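Uncharacterized protein (Parabacteroides merdae ATCC 43184, PDB 5BMT) is of unknown function but carries an N-terminal domain of probable OB type, as in a lipoprotein family, joined to a larger beta-rich region. Local coordinates at residues 135-140 with 179-184; 158-163 with 207-212. All blocks are in the same frame, centred on the assembly; numbering follows the deposited sequence. Where two conformers were deposited one is given.

Contact 1. Residues 135-140 with 179-184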
# COMPACT_ATOMS: atom_id res chain seq x y z
N ASN A 135 -11.80 9.70 6.12
CA ASN A 135 -10.87 9.45 7.20
C ASN A 135 -9.49 9.93 6.84
O ASN A 135 -9.16 10.01 5.64
CB ASN A 135 -10.77 7.94 7.48
CG ASN A 135 -12.06 7.22 7.68
OD1 ASN A 135 -13.05 7.78 8.15
ND2 ASN A 135 -12.03 5.91 7.51
N THR A 136 -8.66 10.16 7.85
CA THR A 136 -7.23 10.36 7.66
C THR A 136 -6.53 9.34 8.53
O THR A 136 -7.14 8.75 9.45
CB THR A 136 -6.72 11.78 7.86
OG1 THR A 136 -7.10 12.22 9.15
CG2 THR A 136 -7.18 12.71 6.71
N TYR A 137 -5.27 9.10 8.23
CA TYR A 137 -4.54 8.00 8.84
C TYR A 137 -3.19 8.38 9.33
O TYR A 137 -2.60 9.38 8.93
CB TYR A 137 -4.35 6.88 7.77
CG TYR A 137 -5.67 6.31 7.29
CD1 TYR A 137 -6.28 5.25 7.95
CD2 TYR A 137 -6.34 6.87 6.18
CE1 TYR A 137 -7.53 4.78 7.56
CE2 TYR A 137 -7.59 6.41 5.79
CZ TYR A 137 -8.18 5.35 6.47
OH TYR A 137 -9.43 4.89 6.11
N ILE A 138 -2.68 7.53 10.23
CA ILE A 138 -1.32 7.62 10.69
C ILE A 138 -0.75 6.21 10.68
O ILE A 138 -1.31 5.30 11.30
CB ILE A 138 -1.17 8.32 12.10
CG1 ILE A 138 0.26 8.20 12.65
CG2 ILE A 138 -2.16 7.78 13.13
CD1 ILE A 138 1.10 9.14 12.17
N MSE A 139 0.33 6.04 9.94
CA MSE A 139 1.08 4.79 9.90
C MSE A 139 2.37 5.06 10.64
O MSE A 139 3.11 5.96 10.27
CB MSE A 139 1.33 4.34 8.45
CG MSE A 139 2.09 3.02 8.36
SE MSE A 139 1.02 1.46 8.78
CE MSE A 139 0.86 0.64 7.04
N SER A 140 2.60 4.32 11.73
CA SER A 140 3.78 4.59 12.51
C SER A 140 4.52 3.33 12.84
O SER A 140 3.98 2.23 12.73
CB SER A 140 3.37 5.33 13.80
OG SER A 140 2.45 4.58 14.58
N ASP A 179 -10.78 1.18 2.42
CA ASP A 179 -10.26 2.50 2.04
C ASP A 179 -8.77 2.41 1.70
O ASP A 179 -7.91 2.84 2.49
CB ASP A 179 -10.48 3.50 3.19
CG ASP A 179 -10.24 4.97 2.86
OD1 ASP A 179 -10.16 5.32 1.65
OD2 ASP A 179 -10.17 5.80 3.80
N PRO A 180 -8.44 1.91 0.50
CA PRO A 180 -7.03 1.77 0.13
C PRO A 180 -6.29 3.11 0.16
O PRO A 180 -6.79 4.12 -0.35
CB PRO A 180 -7.08 1.19 -1.29
CG PRO A 180 -8.47 0.60 -1.42
CD PRO A 180 -9.36 1.38 -0.53
N ILE A 181 -5.11 3.11 0.77
CA ILE A 181 -4.25 4.30 0.87
C ILE A 181 -2.81 3.93 0.52
O ILE A 181 -2.46 2.75 0.50
CB ILE A 181 -4.31 4.96 2.29
CG1 ILE A 181 -3.80 3.96 3.34
CG2 ILE A 181 -5.73 5.45 2.60
CD1 ILE A 181 -3.65 4.54 4.79
N ALA A 182 -1.98 4.96 0.25
CA ALA A 182 -0.59 4.76 -0.09
C ALA A 182 0.28 5.41 0.97
O ALA A 182 0.04 6.57 1.31
CB ALA A 182 -0.31 5.40 -1.44
N VAL A 183 1.27 4.70 1.46
CA VAL A 183 2.19 5.20 2.49
C VAL A 183 3.59 5.22 1.91
O VAL A 183 4.00 4.26 1.23
CB VAL A 183 2.10 4.30 3.74
CG1 VAL A 183 3.12 4.73 4.81
CG2 VAL A 183 0.67 4.31 4.34
N GLU A 184 4.36 6.28 2.17
CA GLU A 184 5.74 6.33 1.71
C GLU A 184 6.52 5.08 2.18
O GLU A 184 6.52 4.79 3.38
CB GLU A 184 6.40 7.60 2.28
CG GLU A 184 7.86 7.76 1.90
CD GLU A 184 8.11 7.73 0.40
OE1 GLU A 184 7.43 8.50 -0.33
OE2 GLU A 184 8.95 6.91 -0.05
O HOH W 1 -11.37 8.32 3.62

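Contact 2. Residues 158-163 with 207-212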
# COMPACT_ATOMS: atom_id res chain seq x y z
N THR A 158 6.66 -4.94 13.16
CA THR A 158 5.26 -4.55 13.26
C THR A 158 5.11 -3.04 13.05
O THR A 158 5.80 -2.24 13.72
CB THR A 158 4.68 -4.96 14.63
OG1 THR A 158 4.69 -6.38 14.73
CG2 THR A 158 3.24 -4.47 14.84
N LEU A 159 4.26 -2.67 12.09
CA LEU A 159 3.87 -1.29 11.82
C LEU A 159 2.49 -1.10 12.44
O LEU A 159 1.81 -2.10 12.72
CB LEU A 159 3.82 -1.04 10.30
CG LEU A 159 5.15 -0.76 9.60
CD1 LEU A 159 6.10 -1.97 9.64
CD2 LEU A 159 4.91 -0.38 8.15
N CYS A 160 2.08 0.14 12.68
CA CYS A 160 0.78 0.38 13.26
C CYS A 160 -0.02 1.35 12.40
O CYS A 160 0.48 2.39 12.00
CB CYS A 160 0.92 0.91 14.68
SG CYS A 160 -0.65 1.34 15.44
N LEU A 161 -1.30 1.00 12.13
CA LEU A 161 -2.17 1.87 11.35
C LEU A 161 -3.33 2.30 12.23
O LEU A 161 -4.02 1.44 12.82
CB LEU A 161 -2.71 1.20 10.09
CG LEU A 161 -3.60 2.10 9.21
CD1 LEU A 161 -2.82 3.27 8.61
CD2 LEU A 161 -4.23 1.30 8.09
N ARG A 162 -3.51 3.63 12.36
CA ARG A 162 -4.63 4.19 13.08
C ARG A 162 -5.35 5.20 12.20
O ARG A 162 -4.77 5.74 11.24
CB ARG A 162 -4.18 4.78 14.42
CG ARG A 162 -3.72 3.60 15.29
CD ARG A 162 -3.00 3.95 16.55
NE ARG A 162 -3.91 4.51 17.54
CZ ARG A 162 -3.54 4.83 18.78
NH1 ARG A 162 -2.31 4.59 19.19
NH2 ARG A 162 -4.42 5.34 19.62
N ALA A 163 -6.62 5.41 12.48
CA ALA A 163 -7.48 6.27 11.67
C ALA A 163 -8.24 7.27 12.51
O ALA A 163 -8.68 6.92 13.62
CB ALA A 163 -8.49 5.42 10.92
N ARG A 207 4.18 -6.90 9.52
CA ARG A 207 2.73 -6.94 9.62
C ARG A 207 2.24 -5.59 10.09
O ARG A 207 3.05 -4.80 10.59
CB ARG A 207 2.26 -8.06 10.55
CG ARG A 207 2.78 -7.82 11.96
CD ARG A 207 2.35 -8.96 12.83
NE ARG A 207 2.79 -8.74 14.20
CZ ARG A 207 2.36 -9.47 15.22
NH1 ARG A 207 1.46 -10.43 15.03
NH2 ARG A 207 2.80 -9.23 16.44
N VAL A 208 0.94 -5.34 9.98
CA VAL A 208 0.35 -4.07 10.39
C VAL A 208 -0.65 -4.35 11.49
O VAL A 208 -1.58 -5.13 11.28
CB VAL A 208 -0.31 -3.33 9.21
CG1 VAL A 208 -0.95 -2.01 9.68
CG2 VAL A 208 0.70 -3.04 8.11
N LYS A 209 -0.46 -3.68 12.66
CA LYS A 209 -1.41 -3.79 13.75
C LYS A 209 -2.38 -2.61 13.70
O LYS A 209 -2.07 -1.53 13.18
CB LYS A 209 -0.70 -3.93 15.08
CG LYS A 209 -0.13 -2.71 15.70
CD LYS A 209 0.19 -3.08 17.19
CE LYS A 209 0.17 -1.89 18.10
NZ LYS A 209 1.41 -1.79 18.92
N TYR A 210 -3.59 -2.82 14.20
CA TYR A 210 -4.60 -1.78 14.16
C TYR A 210 -5.54 -1.92 15.36
O TYR A 210 -5.68 -3.03 15.88
CB TYR A 210 -5.41 -1.88 12.83
CG TYR A 210 -6.04 -3.24 12.59
CD1 TYR A 210 -7.29 -3.56 13.12
CD2 TYR A 210 -5.38 -4.21 11.85
CE1 TYR A 210 -7.87 -4.81 12.90
CE2 TYR A 210 -5.94 -5.47 11.63
CZ TYR A 210 -7.19 -5.76 12.15
OH TYR A 210 -7.78 -6.99 11.94
N PRO A 211 -6.23 -0.85 15.76
CA PRO A 211 -7.14 -0.97 16.92
C PRO A 211 -8.37 -1.81 16.57
O PRO A 211 -9.07 -1.53 15.60
CB PRO A 211 -7.53 0.48 17.22
CG PRO A 211 -6.49 1.32 16.58
CD PRO A 211 -6.09 0.54 15.32
N LEU A 212 -8.68 -2.78 17.45
CA LEU A 212 -9.81 -3.68 17.25
C LEU A 212 -10.96 -3.32 18.20
O LEU A 212 -12.13 -3.40 17.81
CB LEU A 212 -9.33 -5.10 17.53
CG LEU A 212 -10.20 -6.24 17.11
CD1 LEU A 212 -10.42 -6.25 15.54
CD2 LEU A 212 -9.53 -7.56 17.51

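Contact 1. Residues 135-140 with 179-184
N135 meets D179 through a water: its backbone N donates to water 1 (2.9 Å), and that water donates to D179 OD2 (2.8 Å). Its amide works within its own strand, ND2 pointing almost straight at Y137 OH (3.1 Å, N-H...O 169°) with the hydroxyl in the amide plane, while OD1 is taken by Q133. Y137 carries the centre of the contact. With CG beside the backbone N (chi1 -62°), the ring reaches across to 179-184, and OH donates to D179 OD2 at 2.6 Å. The carboxylate oxygen lies in the ring plane at its edge, whereas the hydroxyl meets the anti side of the carboxylate, 21° out of its plane. I181 covers one ring face with CD1, 4.1 Å from the ring centroid in a CH-pi contact. A phenylalanine here would probably keep that contact but leave N135 ND2 without its acceptor and D179 OD2 without its hydroxyl donor. Further on, M139 CB packs on V183 CG1 at 4.1 Å. Residues 135-140 and 181-184 meet through side chains, without direct backbone pairing: the CA atoms of Y137 and I181 stand 8.8 Å apart, and strand 85-89 pairs with both strands. The chemistry therefore grades from a relay of amide, hydroxyl, carboxylate and water at one end, which probably fixes the ring's position, to purely apolar packing at the other.

Contact 2. Residues 158-163 with 207-212
T158 and R207 are paired in neighbouring parallel strands, where R207 NE donates to T158 OG1 at 3.1 Å and an N-H...O angle of 176°. The hydroxyl lies at the edge of the guanidinium, in its plane. R207 holds CG between its backbone N and carbonyl carbon (chi1 62°), and from there the chain runs extended to NE, bringing the head back to the neighbouring strand; a long, weak ion pair with E148 involves NH2. The same T158 rotamer that sets OG1 beside the backbone N turns CG2 over the K209 chain, with CG2 to K209 CG at 3.9 Å, while K209 goes on to a cation-pi contact with W224. On the other face V208 CG1, anti to its backbone N, meets L161 CB at 3.7 Å. Within 158-163 and 207-212 three backbone bonds tie the strands: L159 N to R207 O (2.9 Å), K209 N to L159 O (2.8 Å) and L161 N to K209 O (2.8 Å). The next bond of this parallel pattern would come from residue 211, but P211 has no N-H, and its CD lies 3.4 Å from L161 O instead. P211 CG then packs crosswise on R162 CG (3.8 Å), leaving the R162 head to form a salt bridge with E101 and bonds to the carbonyls of D94 and M96. The strand directions differ by 36°, a marked twist. Strand 153-167 is paired on its other side with antiparallel strand 134-140, strand 203-214 continues the sheet to 221-233, and the chain between the two segments passes through strand 173-184 and helix 186-198. L159 and L161 also pack on strand 118-126.

In the fold
Contacts 1 and 2 share one curled sheet and adjoin through the antiparallel pairing of 134-140 with 153-167: S140 O and C160 N, like I138 N and R162 O, make probable backbone hydrogen bonds. Both are largely buried, but contact 1 lies nearer the middle of the chain, its centre about 8 Å from the chain's centre against about 13 Å for contact 2. Contact 1 joins its segments by side chains and one water that also takes the backbone N of N135; contact 2 joins sheet neighbours by backbone bonds, its charged groups on one face. Y137 also packs on A163, so strand 153-167 serves both contacts.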